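Local atomic coordinates of hypothetical protein (Bacteroides uniformis, PDB entry 4QE0), a protein that is of unknown function but belongs to the DUF5043 family and is built round an antiparallel beta sheet. Residues 109-114 / 162-167; 38-43 / 125-130; 105-110 / 121-126. One frame throughout, in Å; residues are numbered along the deposited sequence.

Contact 1. Residues 109-114 / 162-167; sequences MLLSPN and NYIMLA
Leu111 and Ile164 face each other as a hydrogen-bonded antiparallel pair, and together with Leu166 they bury more surface than any other residues of the two segments. Their backbones exchange two bonds, Leu111 N giving to Ile164 O at 2.8 Å and Ile164 N giving back to Leu111 O at 3.0 Å. The side chains meet at their roots, CB of Leu111 lying 4.0 Å from CB of Ile164, and then part. Ile164 sends CD1 to Pro113 CA, whereas Leu111 sends CD1 to within 3.8 Å of CD1 of Leu166. That same Leu166 methyl also receives CE of the selenomethionine Met109 at 4.0 Å; a bend at the end of the Met109 chain (chi3 -65°) brings its terminal methyl there. Met109 and Leu166 form the second hydrogen-bonded pair, again with both backbone bonds made.

This is the regular alternation of an antiparallel sheet, here between strand 106-111 and strand 164-169, the latter outermost within the chain; the axes of the short segments 109-111 and 164-167 run at 159° to each other. Leu110 and Met165 therefore turn to the opposite face. There, Leu110 CD2 touches both CE2 of Tyr163 (3.4 Å) and CG of Met165 (3.7 Å), the Leu110 and Met165 side chains running alongside each other. The tyrosine's first torsion (chi1 68°) places CG between backbone N and carbonyl carbon, swinging the ring beside Leu110. Its hydroxyl is hydrogen-bonded to the backbone O of Glu54. Beyond the paired region Pro113 rests its CD 3.5 Å from Asn162 O, while the Asn162 carboxamide is engaged with Val57 N and the backbone O of dimethylated Lys55. An ST turn at Ser112, whose OG accepts from Asn114 N, carries the chain away from the strand.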
loop_
_atom_site.group_PDB
_atom_site.type_symbol
_atom_site.label_atom_id
_atom_site.label_comp_id
_atom_site.label_asym_id
_atom_site.label_seq_id
_atom_site.Cartn_x
_atom_site.Cartn_y
_atom_site.Cartn_z
HETATM N N MSE A 109 1.509 -12.455 8.789
HETATM C CA MSE A 109 0.097 -12.519 8.387
HETATM C C MSE A 109 -0.344 -13.937 8.607
HETATM O O MSE A 109 0.343 -14.892 8.180
HETATM C CB MSE A 109 -0.093 -12.193 6.904
HETATM C CG MSE A 109 0.145 -10.744 6.589
HETATM SE SE MSE A 109 -0.214 -10.445 4.629
HETATM C CE MSE A 109 1.186 -11.493 3.762
ATOM N N LEU A 110 -1.473 -14.102 9.293
ATOM C CA LEU A 110 -2.076 -15.418 9.476
ATOM C C LEU A 110 -3.325 -15.487 8.620
ATOM O O LEU A 110 -4.267 -14.701 8.803
ATOM C CB LEU A 110 -2.399 -15.675 10.930
ATOM C CG LEU A 110 -1.216 -15.492 11.899
ATOM C CD1 LEU A 110 -1.583 -15.924 13.303
ATOM C CD2 LEU A 110 -0.002 -16.263 11.405
ATOM N N LEU A 111 -3.322 -16.426 7.680
ATOM C CA LEU A 111 -4.380 -16.546 6.704
ATOM C C LEU A 111 -5.363 -17.663 7.019
ATOM O O LEU A 111 -4.984 -18.717 7.542
ATOM C CB LEU A 111 -3.800 -16.845 5.329
ATOM C CG LEU A 111 -2.677 -15.982 4.751
ATOM C CD1 LEU A 111 -2.396 -16.467 3.343
ATOM C CD2 LEU A 111 -2.965 -14.516 4.779
ATOM N N SER A 112 -6.611 -17.445 6.628
ATOM C CA SER A 112 -7.629 -18.479 6.673
ATOM C C SER A 112 -7.279 -19.566 5.689
ATOM O O SER A 112 -6.993 -19.292 4.531
ATOM C CB SER A 112 -9.012 -17.933 6.309
ATOM O OG SER A 112 -9.907 -18.995 6.026
ATOM N N PRO A 113 -7.346 -20.823 6.123
ATOM C CA PRO A 113 -7.083 -21.912 5.186
ATOM C C PRO A 113 -8.273 -22.187 4.254
ATOM O O PRO A 113 -8.153 -22.982 3.317
ATOM C CB PRO A 113 -6.849 -23.099 6.112
ATOM C CG PRO A 113 -7.683 -22.789 7.305
ATOM C CD PRO A 113 -7.657 -21.311 7.478
ATOM N N ASN A 114 -9.403 -21.549 4.526
ATOM C CA ASN A 114 -10.580 -21.663 3.678
ATOM C C ASN A 114 -10.610 -20.608 2.589
ATOM O O ASN A 114 -10.780 -20.929 1.422
ATOM C CB ASN A 114 -11.838 -21.561 4.534
ATOM C CG ASN A 114 -11.907 -22.656 5.572
ATOM O OD1 ASN A 114 -11.771 -23.821 5.239
ATOM N ND2 ASN A 114 -12.008 -22.284 6.843
ATOM N N ASN A 162 -4.811 -25.434 10.253
ATOM C CA ASN A 162 -5.603 -24.548 11.081
ATOM C C ASN A 162 -5.455 -23.108 10.618
ATOM O O ASN A 162 -6.429 -22.384 10.579
ATOM C CB ASN A 162 -5.311 -24.702 12.587
ATOM C CG ASN A 162 -3.852 -24.504 12.955
ATOM O OD1 ASN A 162 -2.948 -24.687 12.151
ATOM N ND2 ASN A 162 -3.619 -24.151 14.222
ATOM N N TYR A 163 -4.235 -22.711 10.260
ATOM C CA TYR A 163 -4.024 -21.412 9.615
ATOM C C TYR A 163 -2.735 -21.461 8.816
ATOM O O TYR A 163 -1.900 -22.358 8.987
ATOM C CB TYR A 163 -4.013 -20.264 10.635
ATOM C CG TYR A 163 -2.834 -20.264 11.578
ATOM C CD1 TYR A 163 -2.863 -20.997 12.776
ATOM C CD2 TYR A 163 -1.678 -19.542 11.274
ATOM C CE1 TYR A 163 -1.777 -20.992 13.637
ATOM C CE2 TYR A 163 -0.584 -19.542 12.126
ATOM C CZ TYR A 163 -0.633 -20.265 13.304
ATOM O OH TYR A 163 0.468 -20.249 14.133
ATOM N N ILE A 164 -2.594 -20.502 7.917
ATOM C CA ILE A 164 -1.423 -20.420 7.091
ATOM C C ILE A 164 -0.585 -19.218 7.545
ATOM O O ILE A 164 -1.098 -18.114 7.598
ATOM C CB ILE A 164 -1.839 -20.284 5.637
ATOM C CG1 ILE A 164 -2.568 -21.554 5.148
ATOM C CG2 ILE A 164 -0.616 -20.009 4.770
ATOM C CD1 ILE A 164 -3.327 -21.387 3.844
HETATM N N MSE A 165 0.677 -19.437 7.908
HETATM C CA MSE A 165 1.519 -18.356 8.417
HETATM C C MSE A 165 2.510 -17.860 7.398
HETATM O O MSE A 165 3.329 -18.629 6.881
HETATM C CB MSE A 165 2.329 -18.832 9.624
HETATM C CG MSE A 165 3.162 -17.668 10.159
HETATM SE SE MSE A 165 4.155 -18.301 11.738
HETATM C CE MSE A 165 5.597 -19.270 10.857
ATOM N N LEU A 166 2.447 -16.564 7.107
ATOM C CA LEU A 166 3.398 -15.920 6.209
ATOM C C LEU A 166 4.129 -14.856 6.991
ATOM O O LEU A 166 3.566 -13.787 7.275
ATOM C CB LEU A 166 2.663 -15.331 4.994
ATOM C CG LEU A 166 1.852 -16.267 4.072
ATOM C CD1 LEU A 166 1.234 -15.450 2.937
ATOM C CD2 LEU A 166 2.683 -17.414 3.511
ATOM N N ALA A 167 5.365 -15.161 7.368
ATOM C CA ALA A 167 6.165 -14.270 8.186
ATOM C C ALA A 167 7.388 -13.872 7.383
ATOM O O ALA A 167 8.047 -14.727 6.765
ATOM C CB ALA A 167 6.580 -14.968 9.475
#

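Contact 2. Residues 38-43 / 125-130; sequences GSQFVT and FFTFEP
Gln40 adopts a left-handed backbone conformation (phi 59°) and meets Thr127 through two hydrogen bonds, one from the main chain and one from the side chain. Thr127 N donates to Gln40 O at 2.9 Å, and the Thr127 hydroxyl OG1 donates to Gln40 OE1 at a short 2.6 Å, approaching in the carboxamide plane on a lone pair. A bend at chi2 curls the glutamine back so that OE1 can reach it, while NE2 is held by Asp37 O.

Next to this pair, the ring of Phe126 carries the aromatic part. Phe41 CD1 sits over one of its faces, 3.5 Å from CZ and toward the rim, with the two planes at 55°; Ser39 O lies in plane at its edge, 3.3 Å from CD2. Replacing Phe126 by an alanine would take away the ring beneath Phe41 CD1 and beside Ser39 O, and would probably leave the Phe41 ring freer to turn. On the other side of the sheet, Val42 CB lies over one face of the Phe125 ring, 26° off its normal, a CH-pi contact. Val42 N bonds Phe125 O at 2.7 Å, but the return bond from Phe125 N to Val42 O stretches to 3.3 Å.

A type I turn, Phe126 to Glu129, ends strand 118-126 here. Strand 41-45 lies between it and strand 29-36, whose Val35 touches both Val42 and Thr127.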
loop_
_atom_site.group_PDB
_atom_site.type_symbol
_atom_site.label_atom_id
_atom_site.label_comp_id
_atom_site.label_asym_id
_atom_site.label_seq_id
_atom_site.Cartn_x
_atom_site.Cartn_y
_atom_site.Cartn_z
ATOM N N GLY A 38 14.960 -11.635 28.880
ATOM C CA GLY A 38 16.325 -12.050 28.542
ATOM C C GLY A 38 16.770 -11.616 27.150
ATOM O O GLY A 38 17.845 -11.029 26.969
ATOM N N SER A 39 15.930 -11.888 26.164
ATOM C CA SER A 39 16.279 -11.598 24.764
ATOM C C SER A 39 15.881 -10.186 24.307
ATOM O O SER A 39 16.352 -9.728 23.274
ATOM C CB SER A 39 15.569 -12.599 23.870
ATOM O OG SER A 39 14.171 -12.407 23.982
ATOM N N GLN A 40 15.008 -9.538 25.070
ATOM C CA GLN A 40 14.408 -8.256 24.710
ATOM C C GLN A 40 13.614 -8.325 23.376
ATOM O O GLN A 40 13.487 -7.334 22.669
ATOM C CB GLN A 40 15.480 -7.172 24.700
ATOM C CG GLN A 40 16.007 -6.885 26.106
ATOM C CD GLN A 40 14.958 -6.211 26.952
ATOM O OE1 GLN A 40 14.521 -5.114 26.631
ATOM N NE2 GLN A 40 14.546 -6.855 28.033
ATOM N N PHE A 41 13.076 -9.504 23.085
ATOM C CA PHE A 41 12.265 -9.755 21.895
ATOM C C PHE A 41 10.818 -9.375 22.172
ATOM O O PHE A 41 10.253 -9.750 23.208
ATOM C CB PHE A 41 12.347 -11.243 21.559
ATOM C CG PHE A 41 11.776 -11.625 20.223
ATOM C CD1 PHE A 41 12.282 -11.068 19.068
ATOM C CD2 PHE A 41 10.771 -12.569 20.125
ATOM C CE1 PHE A 41 11.799 -11.442 17.834
ATOM C CE2 PHE A 41 10.274 -12.946 18.879
ATOM C CZ PHE A 41 10.798 -12.385 17.747
ATOM N N VAL A 42 10.240 -8.585 21.273
ATOM C CA VAL A 42 8.899 -8.056 21.415
ATOM C C VAL A 42 7.970 -8.736 20.435
ATOM O O VAL A 42 8.333 -8.917 19.286
ATOM C CB VAL A 42 8.860 -6.548 21.121
ATOM C CG1 VAL A 42 7.458 -5.995 21.317
ATOM C CG2 VAL A 42 9.869 -5.804 21.979
ATOM N N THR A 43 6.780 -9.092 20.907
ATOM C CA THR A 43 5.690 -9.579 20.057
ATOM C C THR A 43 4.540 -8.586 20.277
ATOM O O THR A 43 4.080 -8.407 21.398
ATOM C CB THR A 43 5.280 -11.024 20.425
ATOM O OG1 THR A 43 6.427 -11.887 20.345
ATOM C CG2 THR A 43 4.193 -11.545 19.489
ATOM N N PHE A 125 10.074 -7.520 16.864
ATOM C CA PHE A 125 11.315 -6.775 16.794
ATOM C C PHE A 125 11.929 -6.799 18.202
ATOM O O PHE A 125 11.367 -7.413 19.099
ATOM C CB PHE A 125 11.069 -5.321 16.361
ATOM C CG PHE A 125 9.948 -4.646 17.107
ATOM C CD1 PHE A 125 10.183 -4.005 18.326
ATOM C CD2 PHE A 125 8.658 -4.631 16.576
ATOM C CE1 PHE A 125 9.149 -3.400 19.009
ATOM C CE2 PHE A 125 7.627 -4.001 17.240
ATOM C CZ PHE A 125 7.869 -3.384 18.453
ATOM N N PHE A 126 13.064 -6.146 18.385
ATOM C CA PHE A 126 13.726 -6.120 19.701
ATOM C C PHE A 126 13.636 -4.727 20.301
ATOM O O PHE A 126 13.577 -3.742 19.572
ATOM C CB PHE A 126 15.177 -6.553 19.556
ATOM C CG PHE A 126 15.341 -8.003 19.166
ATOM C CD1 PHE A 126 15.297 -8.404 17.835
ATOM C CD2 PHE A 126 15.561 -8.964 20.136
ATOM C CE1 PHE A 126 15.454 -9.734 17.483
ATOM C CE2 PHE A 126 15.739 -10.288 19.796
ATOM C CZ PHE A 126 15.684 -10.680 18.473
ATOM N N THR A 127 13.662 -4.636 21.631
ATOM C CA THR A 127 13.496 -3.347 22.292
ATOM C C THR A 127 14.658 -2.399 22.019
ATOM O O THR A 127 14.511 -1.178 22.133
ATOM C CB THR A 127 13.418 -3.478 23.808
ATOM O OG1 THR A 127 14.673 -3.961 24.284
ATOM C CG2 THR A 127 12.299 -4.399 24.216
ATOM N N PHE A 128 15.802 -2.953 21.629
ATOM C CA PHE A 128 16.979 -2.148 21.316
ATOM C C PHE A 128 17.045 -1.705 19.858
ATOM O O PHE A 128 18.004 -1.045 19.457
ATOM C CB PHE A 128 18.257 -2.883 21.703
ATOM C CG PHE A 128 18.332 -4.312 21.200
ATOM C CD1 PHE A 128 18.674 -4.588 19.897
ATOM C CD2 PHE A 128 18.098 -5.369 22.069
ATOM C CE1 PHE A 128 18.774 -5.895 19.457
ATOM C CE2 PHE A 128 18.187 -6.668 21.634
ATOM C CZ PHE A 128 18.532 -6.932 20.334
ATOM N N GLU A 129 16.018 -2.029 19.072
ATOM C CA GLU A 129 15.953 -1.633 17.676
ATOM C C GLU A 129 15.045 -0.420 17.492
ATOM O O GLU A 129 14.197 -0.157 18.329
ATOM C CB GLU A 129 15.424 -2.806 16.830
ATOM C CG GLU A 129 16.384 -3.988 16.760
ATOM C CD GLU A 129 15.820 -5.197 16.025
ATOM O OE1 GLU A 129 14.563 -5.340 15.923
ATOM O OE2 GLU A 129 16.650 -6.015 15.559
ATOM N N PRO A 130 15.195 0.289 16.368
ATOM C CA PRO A 130 14.383 1.496 16.145
ATOM C C PRO A 130 12.881 1.232 16.016
ATOM O O PRO A 130 12.085 2.129 16.302
ATOM C CB PRO A 130 14.947 2.091 14.851
ATOM C CG PRO A 130 15.821 1.039 14.255
ATOM C CD PRO A 130 16.236 0.103 15.334
#

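Contact 3. Residues 105-110 / 121-126; sequences LMITML and VNFNFF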
loop_
_atom_site.group_PDB
_atom_site.type_symbol
_atom_site.label_atom_id
_atom_site.label_comp_id
_atom_site.label_asym_id
_atom_site.label_seq_id
_atom_site.Cartn_x
_atom_site.Cartn_y
_atom_site.Cartn_z
ATOM N N LEU A 105 12.125 -5.298 10.376
ATOM C CA LEU A 105 10.949 -5.635 11.154
ATOM C C LEU A 105 10.483 -7.025 10.718
ATOM O O LEU A 105 10.568 -7.331 9.540
ATOM C CB LEU A 105 9.840 -4.618 10.815
ATOM C CG LEU A 105 8.434 -4.793 11.376
ATOM C CD1 LEU A 105 8.476 -4.715 12.878
ATOM C CD2 LEU A 105 7.482 -3.739 10.826
HETATM N N MSE A 106 9.963 -7.846 11.629
HETATM C CA MSE A 106 9.262 -9.061 11.236
HETATM C C MSE A 106 7.786 -8.808 11.250
HETATM O O MSE A 106 7.241 -8.308 12.226
HETATM C CB MSE A 106 9.564 -10.267 12.130
HETATM C CG MSE A 106 8.847 -11.471 11.530
HETATM SE SE MSE A 106 9.710 -13.121 12.102
HETATM C CE MSE A 106 8.478 -13.605 13.571
ATOM N N ILE A 107 7.130 -9.124 10.141
ATOM C CA ILE A 107 5.685 -9.032 10.013
ATOM C C ILE A 107 5.164 -10.427 9.775
ATOM O O ILE A 107 5.734 -11.177 8.975
ATOM C CB ILE A 107 5.233 -8.121 8.824
ATOM C CG1 ILE A 107 5.934 -6.764 8.872
ATOM C CG2 ILE A 107 3.721 -7.923 8.820
ATOM C CD1 ILE A 107 7.185 -6.695 8.029
ATOM N N THR A 108 4.052 -10.767 10.430
ATOM C CA THR A 108 3.404 -12.053 10.234
ATOM C C THR A 108 1.928 -11.854 9.889
ATOM O O THR A 108 1.213 -11.151 10.609
ATOM C CB THR A 108 3.564 -12.938 11.497
ATOM O OG1 THR A 108 4.970 -13.162 11.788
ATOM C CG2 THR A 108 2.899 -14.260 11.323
HETATM N N MSE A 109 1.509 -12.455 8.789
HETATM C CA MSE A 109 0.097 -12.519 8.387
HETATM C C MSE A 109 -0.344 -13.937 8.607
HETATM O O MSE A 109 0.343 -14.892 8.180
HETATM C CB MSE A 109 -0.093 -12.193 6.904
HETATM C CG MSE A 109 0.145 -10.744 6.589
HETATM SE SE MSE A 109 -0.214 -10.445 4.629
HETATM C CE MSE A 109 1.186 -11.493 3.762
ATOM N N LEU A 110 -1.473 -14.102 9.293
ATOM C CA LEU A 110 -2.076 -15.418 9.476
ATOM C C LEU A 110 -3.325 -15.487 8.620
ATOM O O LEU A 110 -4.267 -14.701 8.803
ATOM C CB LEU A 110 -2.399 -15.675 10.930
ATOM C CG LEU A 110 -1.216 -15.492 11.899
ATOM C CD1 LEU A 110 -1.583 -15.924 13.303
ATOM C CD2 LEU A 110 -0.002 -16.263 11.405
ATOM N N VAL A 121 -2.652 -10.167 12.057
ATOM C CA VAL A 121 -1.317 -9.660 11.771
ATOM C C VAL A 121 -0.626 -9.452 13.104
ATOM O O VAL A 121 -1.244 -8.981 14.066
ATOM C CB VAL A 121 -1.357 -8.328 10.991
ATOM C CG1 VAL A 121 0.049 -7.826 10.723
ATOM C CG2 VAL A 121 -2.110 -8.489 9.671
ATOM N N ASN A 122 0.648 -9.786 13.177
ATOM C CA ASN A 122 1.440 -9.418 14.333
ATOM C C ASN A 122 2.845 -9.045 13.917
ATOM O O ASN A 122 3.241 -9.280 12.763
ATOM C CB ASN A 122 1.396 -10.485 15.425
ATOM C CG ASN A 122 2.003 -11.803 15.006
ATOM O OD1 ASN A 122 3.190 -11.887 14.767
ATOM N ND2 ASN A 122 1.192 -12.850 14.980
ATOM N N PHE A 123 3.552 -8.399 14.826
ATOM C CA PHE A 123 4.858 -7.804 14.562
ATOM C C PHE A 123 5.883 -8.308 15.594
ATOM O O PHE A 123 5.549 -8.516 16.771
ATOM C CB PHE A 123 4.755 -6.287 14.622
ATOM C CG PHE A 123 3.734 -5.710 13.694
ATOM C CD1 PHE A 123 4.029 -5.546 12.350
ATOM C CD2 PHE A 123 2.454 -5.393 14.132
ATOM C CE1 PHE A 123 3.069 -5.049 11.474
ATOM C CE2 PHE A 123 1.499 -4.885 13.252
ATOM C CZ PHE A 123 1.817 -4.703 11.922
ATOM N N ASN A 124 7.132 -8.480 15.157
ATOM C CA ASN A 124 8.221 -8.831 16.062
ATOM C C ASN A 124 9.419 -7.939 15.786
ATOM O O ASN A 124 9.731 -7.624 14.635
ATOM C CB ASN A 124 8.670 -10.295 15.924
ATOM C CG ASN A 124 7.633 -11.287 16.392
ATOM O OD1 ASN A 124 7.019 -11.952 15.584
ATOM N ND2 ASN A 124 7.438 -11.394 17.692
ATOM N N PHE A 125 10.074 -7.520 16.864
ATOM C CA PHE A 125 11.315 -6.775 16.794
ATOM C C PHE A 125 11.929 -6.799 18.202
ATOM O O PHE A 125 11.367 -7.413 19.099
ATOM C CB PHE A 125 11.069 -5.321 16.361
ATOM C CG PHE A 125 9.948 -4.646 17.107
ATOM C CD1 PHE A 125 10.183 -4.005 18.326
ATOM C CD2 PHE A 125 8.658 -4.631 16.576
ATOM C CE1 PHE A 125 9.149 -3.400 19.009
ATOM C CE2 PHE A 125 7.627 -4.001 17.240
ATOM C CZ PHE A 125 7.869 -3.384 18.453
ATOM N N PHE A 126 13.064 -6.146 18.385
ATOM C CA PHE A 126 13.726 -6.120 19.701
ATOM C C PHE A 126 13.636 -4.727 20.301
ATOM O O PHE A 126 13.577 -3.742 19.572
ATOM C CB PHE A 126 15.177 -6.553 19.556
ATOM C CG PHE A 126 15.341 -8.003 19.166
ATOM C CD1 PHE A 126 15.297 -8.404 17.835
ATOM C CD2 PHE A 126 15.561 -8.964 20.136
ATOM C CE1 PHE A 126 15.454 -9.734 17.483
ATOM C CE2 PHE A 126 15.739 -10.288 19.796
ATOM C CZ PHE A 126 15.684 -10.680 18.473
HETATM O O HOH W 1 5.736 -11.111 13.232
#
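Met106 with Asn124 and Thr108 with Asn122 are the hydrogen-bonded pairs that stitch the hairpin of strands 106-111 and 118-126 together. Each pair makes both of its backbone bonds, Asn124 N to Met106 O at 2.9 Å and Thr108 N to Asn122 O at 2.9 Å among them. Two CA-H...O contacts accompany these bonds, the shorter from Val121 CA to Thr108 O at 3.2 Å.

The polar side chains of these pairs share one water. It stands 2.6 Å from Thr108 OG1, and its geometry suits donation to Asn124 OD1 at 2.8 Å and to Asn122 OD1, although more acceptors surround it than it has protons. A chi1 of 64° folds the Asn122 carboxamide back over its own backbone and lays it alongside Thr108, within reach of the water. The other end of the Asn124 amide is occupied too, ND2 being hydrogen-bonded to Val42 O on the next strand. Met106, a selenomethionine, lies next to Asn124 on this same face and extends in the same direction.

Apolar contacts fill the reverse face. Ile107 CG2 touches both CE1 of Phe123 (4.0 Å) and CG1 of Val121 (4.1 Å), while Leu105 spreads its two methyls, CD2 against Phe123 CD1 and CD1 to 3.7 Å from Phe125 CD2. Helix 136-143 packs against this side through Tyr139, Ile142 and Glu143.

One face of the hairpin is thus apolar and packed against helix 136-143, whereas the other buries threonine and asparagine groups, where one water joins Thr108 OG1 to the OD1 atoms of Asn122 and Asn124, and Asn124 ND2 is taken up by the neighbouring strand.

Overall arrangement
Contacts 2, 3 and 1 are three adjacent seams of a larger antiparallel sheet, between strands 41-45, 118-126, 106-111 and 164-169 in that order. Contact 3 is the middle seam, its centre about 4 Å from the centre of the chain, and shares Phe125 and Phe126 with contact 2 and Met109 and Leu110 with contact 1. Contacts 1 and 2 do not touch, their centres lying about 24 Å apart. Between contacts 1 and 3, Met165 CG packs 3.6 Å from Thr108 CG2, and Ala167 CB 3.3 Å from Thr108 OG1. The function is unknown, so no site can be assigned to these contacts; a glycerol, probably from the crystallisation liquor, lies about 4 Å from the Leu166 side chain.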